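Local coordinates for protein CrataBL (Crataeva tapia, PDB 4IHZ) that inhibits factor Xa and, less strongly, trypsin, and also acts as a lectin that binds glucose and N-acetylglucosamine and agglutinates red cells, at residues 136-141 with 147-152; 53-58 with 62-67. All coordinates share one frame; numbering follows the deposited sequence. Where two conformers were deposited one is given.

Contact 1: residues 136-141 with 147-152; sequences VGIETV and RYLAPR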
# COMPACT_ATOMS: atom_id res chain seq x y z
N VAL A 136 12.54 -17.95 -7.14
CA VAL A 136 12.33 -16.72 -7.90
C VAL A 136 13.52 -16.50 -8.83
O VAL A 136 14.69 -16.60 -8.40
CB VAL A 136 12.22 -15.54 -6.94
CG1 VAL A 136 12.25 -14.22 -7.73
CG2 VAL A 136 10.89 -15.66 -6.16
N GLY A 137 13.21 -16.31 -10.10
CA GLY A 137 14.21 -16.08 -11.12
C GLY A 137 13.83 -14.92 -12.00
O GLY A 137 12.88 -14.19 -11.72
N ILE A 138 14.61 -14.74 -13.06
CA ILE A 138 14.39 -13.63 -13.98
C ILE A 138 13.71 -14.17 -15.27
O ILE A 138 14.10 -15.22 -15.83
CB ILE A 138 15.75 -12.93 -14.32
CG1 ILE A 138 16.19 -11.97 -13.21
CG2 ILE A 138 15.66 -12.19 -15.66
CD1 ILE A 138 17.58 -11.34 -13.47
N GLU A 139 12.73 -13.42 -15.76
CA GLU A 139 12.04 -13.77 -17.01
C GLU A 139 11.91 -12.58 -17.91
O GLU A 139 12.07 -11.46 -17.48
CB GLU A 139 10.63 -14.31 -16.73
CG GLU A 139 10.61 -15.55 -15.85
CD GLU A 139 10.98 -16.84 -16.57
OE1 GLU A 139 10.86 -16.91 -17.83
OE2 GLU A 139 11.38 -17.81 -15.88
N THR A 140 11.63 -12.82 -19.19
CA THR A 140 11.44 -11.74 -20.14
C THR A 140 10.13 -11.88 -20.90
O THR A 140 9.68 -10.91 -21.50
CB THR A 140 12.56 -11.67 -21.19
OG1 THR A 140 12.58 -12.89 -21.94
CG2 THR A 140 13.94 -11.46 -20.55
N VAL A 141 9.53 -13.07 -20.88
CA VAL A 141 8.34 -13.28 -21.72
C VAL A 141 7.22 -12.29 -21.36
O VAL A 141 6.83 -12.18 -20.20
CB VAL A 141 7.82 -14.73 -21.71
CG1 VAL A 141 7.47 -15.21 -20.32
CG2 VAL A 141 6.62 -14.87 -22.65
N ARG A 147 13.30 -7.18 -18.06
CA ARG A 147 13.34 -8.44 -17.33
C ARG A 147 12.71 -8.27 -16.00
O ARG A 147 12.91 -7.24 -15.34
CB ARG A 147 14.78 -8.91 -17.17
CG ARG A 147 15.50 -8.91 -18.52
CD ARG A 147 16.54 -9.96 -18.62
NE ARG A 147 17.54 -9.88 -17.56
CZ ARG A 147 18.58 -10.71 -17.48
NH1 ARG A 147 18.75 -11.64 -18.43
NH2 ARG A 147 19.45 -10.60 -16.50
N TYR A 148 11.95 -9.27 -15.57
CA TYR A 148 11.17 -9.14 -14.32
C TYR A 148 11.35 -10.38 -13.48
O TYR A 148 11.69 -11.45 -13.99
CB TYR A 148 9.68 -8.92 -14.65
CG TYR A 148 9.07 -10.00 -15.50
CD1 TYR A 148 8.49 -11.12 -14.90
CD2 TYR A 148 9.08 -9.90 -16.88
CE1 TYR A 148 7.94 -12.14 -15.69
CE2 TYR A 148 8.54 -10.90 -17.66
CZ TYR A 148 7.95 -11.99 -17.04
OH TYR A 148 7.40 -13.00 -17.80
N LEU A 149 11.12 -10.25 -12.19
CA LEU A 149 11.22 -11.38 -11.25
C LEU A 149 9.93 -12.21 -11.25
O LEU A 149 8.84 -11.67 -11.33
CB LEU A 149 11.54 -10.86 -9.84
CG LEU A 149 12.87 -10.16 -9.64
CD1 LEU A 149 12.90 -9.83 -8.17
CD2 LEU A 149 14.04 -11.08 -10.03
N ALA A 150 10.10 -13.54 -11.23
CA ALA A 150 8.95 -14.46 -11.28
C ALA A 150 9.29 -15.75 -10.57
O ALA A 150 10.42 -16.24 -10.65
CB ALA A 150 8.60 -14.73 -12.70
N PRO A 151 8.30 -16.34 -9.88
CA PRO A 151 8.60 -17.59 -9.15
C PRO A 151 8.36 -18.80 -10.03
O PRO A 151 7.30 -19.42 -10.01
CB PRO A 151 7.60 -17.53 -7.98
CG PRO A 151 6.42 -16.79 -8.54
CD PRO A 151 6.98 -15.79 -9.56
N ARG A 152 9.37 -19.14 -10.83
CA ARG A 152 9.20 -20.21 -11.81
C ARG A 152 10.25 -21.29 -11.69
O ARG A 152 10.59 -21.95 -12.70
CB ARG A 152 9.14 -19.63 -13.22
CG ARG A 152 7.96 -18.70 -13.37
CD ARG A 152 7.64 -18.30 -14.79
NE ARG A 152 6.71 -17.17 -14.77
CZ ARG A 152 6.44 -16.39 -15.81
NH1 ARG A 152 7.02 -16.62 -17.00
NH2 ARG A 152 5.60 -15.38 -15.66
O HOH W 1 8.18 -18.99 -18.09

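Contact 2: residues 53-58 with 62-67; sequences FTPQNS and VVPLSH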
# COMPACT_ATOMS: atom_id res chain seq x y z
N PHE A 53 13.27 -6.70 4.89
CA PHE A 53 12.77 -8.04 5.21
C PHE A 53 12.17 -8.04 6.59
O PHE A 53 12.78 -7.50 7.55
CB PHE A 53 13.95 -9.02 5.19
CG PHE A 53 14.62 -9.10 3.87
CD1 PHE A 53 13.97 -9.71 2.81
CD2 PHE A 53 15.89 -8.56 3.66
CE1 PHE A 53 14.56 -9.79 1.57
CE2 PHE A 53 16.50 -8.64 2.41
CZ PHE A 53 15.84 -9.25 1.36
N THR A 54 10.95 -8.57 6.68
CA THR A 54 10.28 -8.68 7.97
C THR A 54 9.98 -10.14 8.21
O THR A 54 9.06 -10.70 7.58
CB THR A 54 8.96 -7.87 7.99
OG1 THR A 54 9.22 -6.51 7.64
CG2 THR A 54 8.36 -7.91 9.40
N PRO A 55 10.76 -10.79 9.11
CA PRO A 55 10.46 -12.20 9.40
C PRO A 55 9.07 -12.37 10.05
O PRO A 55 8.56 -11.46 10.70
CB PRO A 55 11.52 -12.59 10.43
CG PRO A 55 12.59 -11.53 10.36
CD PRO A 55 11.87 -10.27 9.93
N GLN A 56 8.51 -13.55 9.87
CA GLN A 56 7.22 -13.89 10.45
C GLN A 56 7.22 -13.75 11.99
O GLN A 56 6.22 -13.34 12.59
CB GLN A 56 6.80 -15.28 9.99
CG GLN A 56 5.45 -15.72 10.57
CD GLN A 56 4.91 -16.90 9.83
OE1 GLN A 56 5.65 -17.82 9.45
NE2 GLN A 56 3.59 -16.89 9.62
N ASN A 57 8.34 -14.06 12.63
CA ASN A 57 8.55 -13.58 14.01
C ASN A 57 9.21 -12.19 13.92
O ASN A 57 10.43 -12.07 13.85
CB ASN A 57 9.43 -14.58 14.77
CG ASN A 57 9.52 -14.27 16.26
OD1 ASN A 57 9.06 -13.22 16.73
ND2 ASN A 57 10.12 -15.19 17.01
N SER A 58 8.38 -11.14 13.90
CA SER A 58 8.87 -9.78 13.58
C SER A 58 9.74 -9.17 14.69
O SER A 58 10.32 -8.09 14.51
CB SER A 58 7.70 -8.85 13.22
OG SER A 58 6.97 -8.50 14.40
N VAL A 62 17.85 -10.54 13.61
CA VAL A 62 18.49 -11.14 12.46
C VAL A 62 17.43 -11.90 11.67
O VAL A 62 16.62 -12.64 12.23
CB VAL A 62 19.63 -12.11 12.90
CG1 VAL A 62 20.22 -12.88 11.71
CG2 VAL A 62 20.72 -11.32 13.61
N VAL A 63 17.41 -11.69 10.37
CA VAL A 63 16.52 -12.41 9.48
C VAL A 63 16.99 -13.87 9.33
O VAL A 63 18.08 -14.11 8.83
CB VAL A 63 16.52 -11.72 8.10
CG1 VAL A 63 15.70 -12.50 7.10
CG2 VAL A 63 16.04 -10.28 8.22
N PRO A 64 16.14 -14.84 9.73
CA PRO A 64 16.58 -16.23 9.58
C PRO A 64 16.43 -16.68 8.14
O PRO A 64 15.51 -16.25 7.45
CB PRO A 64 15.61 -17.02 10.46
CG PRO A 64 14.75 -16.04 11.11
CD PRO A 64 14.81 -14.76 10.36
N LEU A 65 17.35 -17.53 7.70
CA LEU A 65 17.25 -18.15 6.40
C LEU A 65 16.21 -19.24 6.46
O LEU A 65 15.95 -19.81 7.54
CB LEU A 65 18.61 -18.77 6.02
CG LEU A 65 19.77 -17.75 5.97
CD1 LEU A 65 21.10 -18.38 5.60
CD2 LEU A 65 19.45 -16.61 5.02
N SER A 66 15.65 -19.57 5.30
CA SER A 66 14.73 -20.69 5.18
C SER A 66 13.51 -20.56 6.10
O SER A 66 12.98 -21.54 6.61
CB SER A 66 15.48 -22.03 5.41
OG SER A 66 16.38 -22.23 4.36
N HIS A 67 13.05 -19.31 6.27
CA HIS A 67 11.97 -18.97 7.23
C HIS A 67 11.09 -17.87 6.61
O HIS A 67 11.61 -16.91 6.03
CB HIS A 67 12.61 -18.50 8.54
CG HIS A 67 11.65 -17.93 9.53
ND1 HIS A 67 11.10 -18.67 10.56
CD2 HIS A 67 11.14 -16.67 9.66
CE1 HIS A 67 10.30 -17.90 11.27
NE2 HIS A 67 10.30 -16.68 10.75

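Contact 1: residues 136-141 with 147-152
Y148 OH donates a 2.6 Å hydrogen bond to V141 O, in the carbonyl plane and on a lone pair. CG, between the backbone N and the carbonyl carbon (chi1 57°), aims the ring there. One ring face meets backbone O of E139 and, 4.0 Å from the centroid, E139 CB in a CH-pi contact. H94 packs edge-to-face with the same ring. E139 bends at chi2, so that CG lies over one face of the R152 guanidinium and the carboxylate runs beside the arginine chain, the two planes 28° apart. The salt bridge is long, 3.9 Å from E139 OE1 to R152 NH1, and a water bridges the two groups, weakly on the glutamate side. Their main partners are R154 for E139 and the H94 and L97 carbonyls for R152. On the sheet face opposite E139 and Y148, I138 CG2 lies over the R147 guanidinium, 3.5 Å from NE; R147 NH2 bonds to Q40 OE1. I138 CG1 packs on L149 CD2 at 3.9 Å. Paired backbone bonds join G137 with A150 and E139 with Y148, the straightest from G137 N to A150 O (2.8 Å, 173°). This is an antiparallel beta hairpin of the Kunitz-type beta-trefoil.

Contact 2: residues 53-58 with 62-67
H67 holds CG anti to its backbone N (chi1 171°), which carries the imidazole to P55, Q56 and N57. V63 has CG1 anti to N (chi1 175°) and CG2 beside N, and CG2 is the branch that meets F53. The two segments are part of the beta-trefoil, in the connection between the antiparallel strands 52-55 and 69-72. Strand 52-55 runs out into a loop, and the chain returns through 62-67 to pair as strand 69-72. The contact itself has no hydrogen bond between its segments. It rests on apolar touches and on the edge of one ring.

V63 CG2 lies 3.9 Å from F53 CB, so the valine meets the base of the phenylalanine. The ring of F53 leads away from the loop, toward I114, L69 and I71. The same valine methyl is 4.2 Å from P55 CG. Next to it, the side chains of P55 and P64 cross at about a right angle. P64 CD rests against P55 CB and CG, at 3.9 Å from CG. P55 and V63 are buried, and both also touch T4, so a loop near the N-terminus covers this patch.

The polar end of the contact lies nearer solvent. Q56 OE1 bonds to N68 ND2, and backbone bonds of Q56 with N68 and of T54 with N70 close the base of the loop. The imidazole turns its edge to the chain at 56-57. H67 NE2 is 3.7 Å from Q56 N. N57 N lies in the plane of the ring, 3.8 Å from H67 NE2.

Both contacts join a strand to the chain that follows it, yet they differ in kind. Contact 1 pairs strand 134-139 directly with strand 148-151, its centre about 10 Å from the centre of the chain. Contact 2 sets the end of strand 52-55 against a loop, its centre about 15 Å from the centre of the chain. Contact 1 is the more enclosed, with half of its touching residues buried and one exposed. Contact 2 has three of seven buried and two exposed. Contact 1 is bonded along its backbones and includes charged side chains (E139, R147, R152), whereas contact 2 relies on prolines and a valine. They share no element and lie on opposite sides of the chain centre.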